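Local coordinates for tudor domain-containing protein 1 (Homo sapiens, PDB 5M9N) that is thought to take part in silencing transposable elements during spermatogenesis through the piRNA pathway, its Tudor domains recognising arginine-methylated partners such as Piwi proteins, at residues Q144-V149 with N187-E192; K175-K180 with L193-E198; P77-Y82 with S127-C132. One frame throughout, in Å; residues are numbered along the deposited sequence.

Interaction 1. Residues Q144-V149 with N187-E192; sequences QAIKCV and NSSLVE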
loop_
_atom_site.group_PDB
_atom_site.type_symbol
_atom_site.label_atom_id
_atom_site.label_comp_id
_atom_site.label_asym_id
_atom_site.label_seq_id
_atom_site.Cartn_x
_atom_site.Cartn_y
_atom_site.Cartn_z
ATOM N N GLN A 144 1.196 4.221 4.975
ATOM C CA GLN A 144 2.098 3.132 5.262
ATOM C C GLN A 144 2.424 2.152 4.130
ATOM O O GLN A 144 3.308 1.319 4.342
ATOM C CB GLN A 144 1.602 2.395 6.479
ATOM C CG GLN A 144 1.560 3.298 7.721
ATOM C CD GLN A 144 2.932 3.631 8.268
ATOM O OE1 GLN A 144 3.731 2.708 8.562
ATOM N NE2 GLN A 144 3.204 4.898 8.474
ATOM N N ALA A 145 1.697 2.156 3.015
ATOM C CA ALA A 145 1.959 1.228 1.919
ATOM C C ALA A 145 2.994 1.905 1.050
ATOM O O ALA A 145 2.751 3.003 0.550
ATOM C CB ALA A 145 0.727 0.943 1.102
ATOM N N ILE A 146 4.187 1.335 0.979
ATOM C CA ILE A 146 5.272 1.969 0.241
ATOM C C ILE A 146 5.281 1.359 -1.159
ATOM O O ILE A 146 5.445 0.160 -1.293
ATOM C CB ILE A 146 6.607 1.746 0.929
ATOM C CG1 ILE A 146 6.637 2.426 2.303
ATOM C CG2 ILE A 146 7.736 2.332 0.111
ATOM C CD1 ILE A 146 7.440 1.629 3.288
ATOM N N LYS A 147 5.098 2.202 -2.193
ATOM C CA LYS A 147 5.049 1.735 -3.561
ATOM C C LYS A 147 6.456 1.499 -4.107
ATOM O O LYS A 147 7.304 2.379 -4.052
ATOM C CB LYS A 147 4.319 2.748 -4.452
ATOM C CG LYS A 147 4.257 2.322 -5.904
ATOM C CD LYS A 147 3.685 0.929 -6.057
ATOM C CE LYS A 147 3.922 0.464 -7.478
ATOM N NZ LYS A 147 5.288 0.609 -8.092
ATOM N N CYS A 148 6.667 0.304 -4.649
ATOM C CA CYS A 148 7.948 -0.202 -5.012
ATOM C C CYS A 148 7.969 -0.772 -6.413
ATOM O O CYS A 148 6.972 -1.304 -6.911
ATOM C CB CYS A 148 8.342 -1.333 -4.051
ATOM S SG CYS A 148 8.573 -0.751 -2.357
ATOM N N VAL A 149 9.164 -0.700 -7.007
ATOM C CA VAL A 149 9.519 -1.374 -8.210
ATOM C C VAL A 149 10.823 -2.150 -7.928
ATOM O O VAL A 149 11.719 -1.605 -7.339
ATOM C CB VAL A 149 9.892 -0.323 -9.255
ATOM C CG1 VAL A 149 10.426 -0.975 -10.531
ATOM C CG2 VAL A 149 8.710 0.586 -9.513
ATOM N N ASN A 187 6.676 8.344 -8.684
ATOM C CA ASN A 187 5.667 7.988 -7.708
ATOM C C ASN A 187 6.037 6.745 -6.860
ATOM O O ASN A 187 5.206 6.238 -6.130
ATOM C CB ASN A 187 4.290 7.880 -8.381
ATOM C CG ASN A 187 3.745 9.248 -8.822
ATOM O OD1 ASN A 187 2.908 9.863 -8.135
ATOM N ND2 ASN A 187 4.240 9.742 -9.971
ATOM N N SER A 188 7.295 6.306 -6.910
ATOM C CA SER A 188 7.683 5.096 -6.151
ATOM C C SER A 188 9.164 4.964 -5.794
ATOM O O SER A 188 9.957 5.815 -6.133
ATOM C CB SER A 188 7.245 3.882 -6.947
ATOM O OG SER A 188 7.910 3.808 -8.127
ATOM N N SER A 189 9.491 3.894 -5.066
ATOM C CA SER A 189 10.871 3.531 -4.787
ATOM C C SER A 189 11.339 2.306 -5.556
ATOM O O SER A 189 10.659 1.309 -5.582
ATOM C CB SER A 189 11.055 3.266 -3.311
ATOM O OG SER A 189 10.668 4.369 -2.554
ATOM N N LEU A 190 12.530 2.395 -6.150
ATOM C CA LEU A 190 13.198 1.266 -6.730
ATOM C C LEU A 190 13.924 0.576 -5.573
ATOM O O LEU A 190 14.682 1.213 -4.889
ATOM C CB LEU A 190 14.226 1.739 -7.761
ATOM C CG LEU A 190 14.829 0.667 -8.659
ATOM C CD1 LEU A 190 13.838 0.028 -9.623
ATOM C CD2 LEU A 190 16.019 1.234 -9.456
ATOM N N VAL A 191 13.714 -0.707 -5.388
ATOM C CA VAL A 191 14.259 -1.405 -4.186
ATOM C C VAL A 191 14.855 -2.751 -4.539
ATOM O O VAL A 191 14.532 -3.339 -5.581
ATOM C CB VAL A 191 13.157 -1.655 -3.103
ATOM C CG1 VAL A 191 12.629 -0.363 -2.494
ATOM C CG2 VAL A 191 12.059 -2.544 -3.628
ATOM N N GLU A 192 15.748 -3.236 -3.672
ATOM C CA GLU A 192 16.115 -4.643 -3.658
ATOM C C GLU A 192 15.372 -5.266 -2.516
ATOM O O GLU A 192 15.168 -4.613 -1.493
ATOM C CB GLU A 192 17.610 -4.826 -3.404
ATOM C CG GLU A 192 18.481 -4.723 -4.629
ATOM C CD GLU A 192 19.939 -4.595 -4.269
ATOM O OE1 GLU A 192 20.286 -4.805 -3.099
ATOM O OE2 GLU A 192 20.747 -4.267 -5.152
HETATM O O HOH W 1 7.927 4.595 -2.460
HETATM O O HOH W 2 6.016 2.591 -9.792
#

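Interaction 2. Residues K175-K180 with L193-E198; sequences KIITVK and LIDKSE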
loop_
_atom_site.group_PDB
_atom_site.type_symbol
_atom_site.label_atom_id
_atom_site.label_comp_id
_atom_site.label_asym_id
_atom_site.label_seq_id
_atom_site.Cartn_x
_atom_site.Cartn_y
_atom_site.Cartn_z
ATOM N N LYS A 175 6.965 -13.459 5.476
ATOM C CA LYS A 175 8.381 -13.305 5.766
ATOM C C LYS A 175 8.733 -11.857 6.026
ATOM O O LYS A 175 8.122 -10.915 5.465
ATOM C CB LYS A 175 9.235 -13.809 4.612
ATOM C CG LYS A 175 9.586 -15.271 4.640
ATOM C CD LYS A 175 10.452 -15.583 3.437
ATOM C CE LYS A 175 11.192 -16.883 3.637
ATOM N NZ LYS A 175 11.872 -17.331 2.402
ATOM N N ILE A 176 9.784 -11.703 6.823
ATOM C CA ILE A 176 10.359 -10.421 7.096
ATOM C C ILE A 176 11.447 -10.296 6.038
ATOM O O ILE A 176 12.260 -11.193 5.894
ATOM C CB ILE A 176 10.971 -10.279 8.519
ATOM C CG1 ILE A 176 10.115 -10.942 9.606
ATOM C CG2 ILE A 176 11.117 -8.795 8.878
ATOM C CD1 ILE A 176 10.920 -11.234 10.873
ATOM N N ILE A 177 11.448 -9.177 5.319
ATOM C CA ILE A 177 12.314 -8.939 4.192
ATOM C C ILE A 177 13.081 -7.689 4.498
ATOM O O ILE A 177 12.553 -6.780 5.108
ATOM C CB ILE A 177 11.451 -8.741 2.883
ATOM C CG1 ILE A 177 10.708 -10.040 2.582
ATOM C CG2 ILE A 177 12.288 -8.346 1.680
ATOM C CD1 ILE A 177 11.578 -11.291 2.513
ATOM N N THR A 178 14.340 -7.650 4.097
ATOM C CA THR A 178 15.093 -6.408 4.085
ATOM C C THR A 178 14.785 -5.691 2.746
ATOM O O THR A 178 15.056 -6.225 1.668
ATOM C CB THR A 178 16.597 -6.635 4.255
ATOM O OG1 THR A 178 16.825 -7.318 5.504
ATOM C CG2 THR A 178 17.331 -5.333 4.253
ATOM N N VAL A 179 14.229 -4.499 2.834
ATOM C CA VAL A 179 13.960 -3.638 1.664
ATOM C C VAL A 179 15.045 -2.613 1.627
ATOM O O VAL A 179 15.241 -1.911 2.608
ATOM C CB VAL A 179 12.613 -2.901 1.835
ATOM C CG1 VAL A 179 12.323 -1.998 0.631
ATOM C CG2 VAL A 179 11.510 -3.905 2.019
ATOM N N LYS A 180 15.767 -2.536 0.518
ATOM C CA LYS A 180 16.816 -1.567 0.349
ATOM C C LYS A 180 16.453 -0.626 -0.792
ATOM O O LYS A 180 16.235 -1.101 -1.897
ATOM C CB LYS A 180 18.110 -2.326 0.041
ATOM C CG LYS A 180 19.330 -1.459 -0.183
ATOM C CD LYS A 180 20.532 -2.366 -0.257
ATOM C CE LYS A 180 21.721 -1.765 -0.955
ATOM N NZ LYS A 180 22.480 -2.822 -1.678
ATOM N N LEU A 193 14.960 -6.514 -2.688
ATOM C CA LEU A 193 14.308 -7.290 -1.643
ATOM C C LEU A 193 15.235 -8.444 -1.284
ATOM O O LEU A 193 15.533 -9.261 -2.140
ATOM C CB LEU A 193 13.012 -7.878 -2.138
ATOM C CG LEU A 193 11.880 -6.912 -2.540
ATOM C CD1 LEU A 193 10.667 -7.734 -2.904
ATOM C CD2 LEU A 193 11.594 -5.938 -1.421
ATOM N N ILE A 194 15.634 -8.522 -0.013
ATOM C CA ILE A 194 16.676 -9.468 0.404
ATOM C C ILE A 194 16.183 -10.219 1.621
ATOM O O ILE A 194 15.865 -9.623 2.637
ATOM C CB ILE A 194 17.991 -8.738 0.733
ATOM C CG1 ILE A 194 18.475 -7.931 -0.486
ATOM C CG2 ILE A 194 19.095 -9.724 1.118
ATOM C CD1 ILE A 194 19.376 -6.773 -0.124
ATOM N N ASP A 195 16.093 -11.533 1.495
ATOM C CA ASP A 195 15.682 -12.348 2.591
ATOM C C ASP A 195 16.996 -12.795 3.277
ATOM O O ASP A 195 17.786 -13.532 2.707
ATOM C CB ASP A 195 14.849 -13.524 2.127
ATOM C CG ASP A 195 14.426 -14.455 3.289
ATOM O OD1 ASP A 195 14.630 -14.104 4.503
ATOM O OD2 ASP A 195 13.927 -15.555 2.971
ATOM N N LYS A 196 17.207 -12.263 4.465
ATOM C CA LYS A 196 18.394 -12.546 5.265
ATOM C C LYS A 196 18.227 -13.742 6.227
ATOM O O LYS A 196 19.096 -13.984 7.097
ATOM C CB LYS A 196 18.777 -11.278 6.007
ATOM C CG LYS A 196 19.246 -10.190 5.057
ATOM C CD LYS A 196 19.773 -8.993 5.819
ATOM C CE LYS A 196 20.565 -8.091 4.896
ATOM N NZ LYS A 196 20.798 -6.759 5.527
ATOM N N SER A 197 17.117 -14.468 6.089
ATOM C CA SER A 197 16.799 -15.624 6.926
ATOM C C SER A 197 17.416 -16.902 6.377
ATOM O O SER A 197 17.341 -17.924 7.032
ATOM C CB SER A 197 15.277 -15.807 7.047
ATOM O OG SER A 197 14.657 -14.675 7.651
ATOM N N GLU A 198 17.969 -16.853 5.162
ATOM C CA GLU A 198 18.761 -17.955 4.591
ATOM C C GLU A 198 20.218 -17.538 4.632
ATOM O O GLU A 198 20.573 -16.429 4.251
ATOM C CB GLU A 198 18.342 -18.268 3.135
ATOM C CG GLU A 198 16.837 -18.239 2.858
ATOM C CD GLU A 198 15.995 -19.044 3.849
ATOM O OE1 GLU A 198 16.301 -20.243 4.077
ATOM O OE2 GLU A 198 15.011 -18.470 4.377
#

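Interaction 3. Residues P77-Y82 with S127-C132; sequences PRSDFY and SLMRLC. With EDO (1,2-ethanediol), chain D.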
loop_
_atom_site.group_PDB
_atom_site.type_symbol
_atom_site.label_atom_id
_atom_site.label_comp_id
_atom_site.label_asym_id
_atom_site.label_seq_id
_atom_site.Cartn_x
_atom_site.Cartn_y
_atom_site.Cartn_z
ATOM N N PRO A 77 -24.108 8.014 9.868
ATOM C CA PRO A 77 -23.662 7.748 8.490
ATOM C C PRO A 77 -24.767 7.872 7.409
ATOM O O PRO A 77 -24.958 6.967 6.586
ATOM C CB PRO A 77 -23.132 6.312 8.591
ATOM C CG PRO A 77 -24.064 5.674 9.561
ATOM C CD PRO A 77 -24.475 6.750 10.546
ATOM N N ARG A 78 -25.441 9.025 7.404
ATOM C CA ARG A 78 -26.568 9.303 6.528
ATOM C C ARG A 78 -26.143 10.316 5.465
ATOM O O ARG A 78 -26.326 11.532 5.608
ATOM C CB ARG A 78 -27.788 9.791 7.329
ATOM C CG ARG A 78 -29.069 10.029 6.510
ATOM C CD ARG A 78 -30.222 9.091 6.890
ATOM N NE ARG A 78 -31.549 9.630 6.532
ATOM C CZ ARG A 78 -32.730 9.091 6.871
ATOM N NH1 ARG A 78 -32.809 7.968 7.587
ATOM N NH2 ARG A 78 -33.857 9.686 6.491
ATOM N N SER A 79 -25.486 9.770 4.444
ATOM C CA SER A 79 -25.724 10.141 3.038
ATOM C C SER A 79 -25.235 11.515 2.527
ATOM O O SER A 79 -24.862 12.401 3.295
ATOM C CB SER A 79 -27.233 9.952 2.693
ATOM O OG SER A 79 -27.746 8.703 3.163
ATOM N N ASP A 80 -25.257 11.656 1.198
ATOM C CA ASP A 80 -24.792 12.856 0.487
ATOM C C ASP A 80 -23.260 13.070 0.595
ATOM O O ASP A 80 -22.774 14.155 0.272
ATOM C CB ASP A 80 -25.588 14.119 0.920
ATOM C CG ASP A 80 -25.896 15.085 -0.260
ATOM O OD1 ASP A 80 -25.041 15.258 -1.174
ATOM O OD2 ASP A 80 -27.010 15.678 -0.269
ATOM N N PHE A 81 -22.493 12.047 1.008
ATOM C CA PHE A 81 -21.016 12.119 0.929
ATOM C C PHE A 81 -20.551 11.631 -0.449
ATOM O O PHE A 81 -20.753 10.486 -0.844
ATOM C CB PHE A 81 -20.315 11.396 2.088
ATOM C CG PHE A 81 -18.814 11.544 2.065
ATOM C CD1 PHE A 81 -18.217 12.815 1.993
ATOM C CD2 PHE A 81 -17.980 10.411 2.069
ATOM C CE1 PHE A 81 -16.816 12.957 1.952
ATOM C CE2 PHE A 81 -16.591 10.559 2.027
ATOM C CZ PHE A 81 -16.013 11.826 1.978
ATOM N N TYR A 82 -19.979 12.563 -1.190
ATOM C CA TYR A 82 -19.508 12.351 -2.507
ATOM C C TYR A 82 -18.140 12.977 -2.545
ATOM O O TYR A 82 -17.992 14.136 -2.963
ATOM C CB TYR A 82 -20.440 13.005 -3.558
ATOM C CG TYR A 82 -21.751 12.294 -3.719
ATOM C CD1 TYR A 82 -21.896 11.243 -4.622
ATOM C CD2 TYR A 82 -22.867 12.690 -2.984
ATOM C CE1 TYR A 82 -23.118 10.581 -4.751
ATOM C CE2 TYR A 82 -24.097 12.046 -3.113
ATOM C CZ TYR A 82 -24.217 10.991 -3.990
ATOM O OH TYR A 82 -25.443 10.366 -4.108
ATOM N N SER A 127 -19.699 0.621 -2.331
ATOM C CA SER A 127 -20.818 1.490 -2.085
ATOM C C SER A 127 -20.397 2.771 -1.354
ATOM O O SER A 127 -19.613 2.720 -0.388
ATOM C CB SER A 127 -21.818 0.715 -1.231
ATOM O OG SER A 127 -22.917 1.544 -0.917
ATOM N N LEU A 128 -20.952 3.913 -1.751
ATOM C CA LEU A 128 -20.807 5.170 -0.982
ATOM C C LEU A 128 -21.197 5.078 0.502
ATOM O O LEU A 128 -20.670 5.835 1.335
ATOM C CB LEU A 128 -21.577 6.325 -1.655
ATOM C CG LEU A 128 -21.125 6.795 -3.034
ATOM C CD1 LEU A 128 -22.050 7.894 -3.535
ATOM C CD2 LEU A 128 -19.753 7.367 -3.009
ATOM N N MET A 129 -22.066 4.124 0.838
ATOM C CA MET A 129 -22.441 3.904 2.213
ATOM C C MET A 129 -21.209 3.432 3.039
ATOM O O MET A 129 -21.218 3.591 4.238
ATOM C CB MET A 129 -23.563 2.876 2.321
ATOM C CG MET A 129 -24.815 3.153 1.496
ATOM S SD MET A 129 -25.794 4.384 2.360
ATOM C CE MET A 129 -27.048 4.773 1.107
ATOM N N ARG A 130 -20.152 2.917 2.389
ATOM C CA ARG A 130 -18.953 2.400 3.100
ATOM C C ARG A 130 -17.850 3.455 3.099
ATOM O O ARG A 130 -16.733 3.176 3.541
ATOM C CB ARG A 130 -18.528 1.000 2.539
ATOM C CG ARG A 130 -19.569 -0.054 2.935
ATOM C CD ARG A 130 -19.504 -1.457 2.332
ATOM N NE ARG A 130 -18.491 -2.151 3.012
ATOM C CZ ARG A 130 -18.573 -3.229 3.779
ATOM N NH1 ARG A 130 -19.659 -3.978 3.954
ATOM N NH2 ARG A 130 -17.479 -3.559 4.357
ATOM N N LEU A 131 -18.152 4.689 2.658
ATOM C CA LEU A 131 -17.173 5.785 2.789
ATOM C C LEU A 131 -17.680 6.798 3.816
ATOM O O LEU A 131 -18.867 6.948 3.912
ATOM C CB LEU A 131 -16.874 6.463 1.478
ATOM C CG LEU A 131 -16.646 5.546 0.266
ATOM C CD1 LEU A 131 -16.650 6.367 -1.037
ATOM C CD2 LEU A 131 -15.368 4.776 0.432
ATOM N N CYS A 132 -16.753 7.481 4.508
ATOM C CA CYS A 132 -16.918 8.382 5.690
ATOM C C CYS A 132 -15.934 9.517 5.248
ATOM O O CYS A 132 -14.840 9.215 4.726
ATOM C CB CYS A 132 -16.527 7.501 7.068
ATOM S SG CYS A 132 -15.578 7.925 8.643
HETATM C C1 EDO D . -24.323 8.855 -0.883
HETATM O O1 EDO D . -23.806 9.380 0.342
HETATM C C2 EDO D . -25.603 8.079 -0.628
HETATM O O2 EDO D . -25.404 7.198 0.478
#

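Interaction 1. Residues Q144-V149 with N187-E192
Cys148 and Val149 run alongside Ser189 and Leu190 as parallel partners, joined by three backbone hydrogen bonds. Ser189 N gives an almost straight bond to Lys147 O (2.8 Å, 175° at the hydrogen), Val149 N donates to Ser189 O, and Val191 N closes the ladder on Val149 O at 2.9 Å. Between these bonds the CA-H groups of Cys148 and Leu190 point at carbonyls of the other strand, and Cys148 CA lies 3.2 Å from Ser189 O. Val149 spreads its branches over two partners. Its CB approaches Leu190 CD1 at 4.0 Å. CG1, trans to the backbone N (chi1 174°), comes nearer to that same methyl, 3.7 Å from Leu190 CD1, while CG2 lies 3.6 Å from Ser188 OG, just ahead of the partner strand. On the other face of the sheet Cys148 CB meets Val191 CG2 at 3.9 Å, and Phe50 of strand 49-54 packs against both residues. Water 1 bridges Lys147 O and Ser189 OG, and that hydroxyl also accepts from Lys184 NZ, so the polar tip of this buried serine has two polar partners. The Lys147 side chain is modelled in two conformers; in one, its CG lies against Ser188 CB at 3.5 Å. A parallel pair between the third and fifth strands, counting without the inserted Tudor barrel, amid otherwise antiparallel neighbours, is characteristic of the five-stranded OB-fold barrel, here the staphylococcal-nuclease-like part of an extended Tudor domain.

Interaction 2. Residues K175-K180 with L193-E198
Strands 177-180 and 193-195 run antiparallel, 151° between their directions, with Thr178 and Ile194 as the hydrogen-bonded pair: Thr178 N donates to Ile194 O and Ile194 N returns a bond to Thr178 O, both at 2.9 Å. The next pair, Val179 with Leu193, has no such bonds and meets through its side chains. Val179 and Leu193 lie side by side and point the same way, with Val179 CG2 against Leu193 CD2 at 4.0 Å. Ile177, two residues before Val179, reaches across obliquely, its CG2 sitting 3.9 Å from Leu193 CB. Phe37 and Cys52 of the adjoining strands touch Val179, and Phe50 touches Leu193. On the other face, the aliphatic chain of Lys196 passes over the threonine hydroxyl, bringing Lys196 CD to 3.4 Å from Thr178 OG1. The end of the pair is polar. Lys175, extended beyond CG, crosses Asp195 at about a right angle and places NZ 2.8 Å from Asp195 OD2, nearly in line with that C-O bond, in a salt bridge; Glu198 OE2 adds a long, weaker one. With its CG trans to the backbone N (chi1 178°), Asp195 sends one carboxylate oxygen to the lysine and leaves the other for the backbone two residues on: OD1 accepts from Ser197 N at 3.0 Å, the donor standing above the carboxylate plane. This second bond is an Asx turn, formed where the strand gives way to loop, and the two together probably restrict rotation of the carboxylate. The whole is a beta hairpin, with apolar residues on one face and a charged network beyond its open end, and corresponds to the last two strands of the OB-fold barrel of the extended Tudor domain.

Interaction 3. Residues P77-Y82 with S127-C132
A short 3-10 turn, 128-130, between the last two strands of the SH3-like Tudor barrel is covered here by the loop that follows helix 58-73, Phe81 and Tyr82 meeting Leu128, Leu131 and Cys132. The turn is started by an ST turn, in which Ser127 OG accepts from Met129 N at 3.2 Å. Phe81 has the largest share of the contact. Its ring, swung trans to the backbone N (chi1 -176°), reaches over to the backbone leaving the turn, where CE2 lies obliquely 3.4 Å from the carbonyl carbon C of Cys132. The neighbouring ring atom Phe81 CD2 sits 4.1 Å from Leu131 CB, and Leu128 CD2 approaches Phe81 O at 3.9 Å. The Leu128 and Tyr82 side chains cross at about a right angle, but the modelled spacing is too short to be relied on. No hydrogen bond links the two segments. A 1,2-ethanediol, probably from the crystallisation liquor, fills part of the boundary, its O1 taking a weak bond from Phe81 N at 3.0 Å. Cys132 forms a disulfide with Cys72, which ties strand 131-132 to helix 58-73. Around the contact, Leu131 packs on Val113 and Val115 of strand 112-117 and on Ala91 of strand 88-92, Phe81 touches Cys89 of the latter, and Tyr107 of strand 99-109 lies against both Tyr82 and Leu128.

Overall arrangement
Interactions 1 and 2 share strand 189-195, which pairs in parallel with 146-150 and in antiparallel fashion with 177-184, so together they build adjoining parts of one sheet. They touch through Val191 against Val179 and through the salt bridge between Glu192 and Lys180. Both combine backbone ladders and buried apolar residues with polar groups: water-bridged serines in interaction 1, a salt-bridge network at the open end of the hairpin in interaction 2. Interaction 3 belongs to the separate Tudor barrel, with centres 31 Å from interaction 1 and 40 Å from interaction 2. More exposed, it joins a loop to a turn by side-chain packing without cross-segment hydrogen bonds, beside a disulfide.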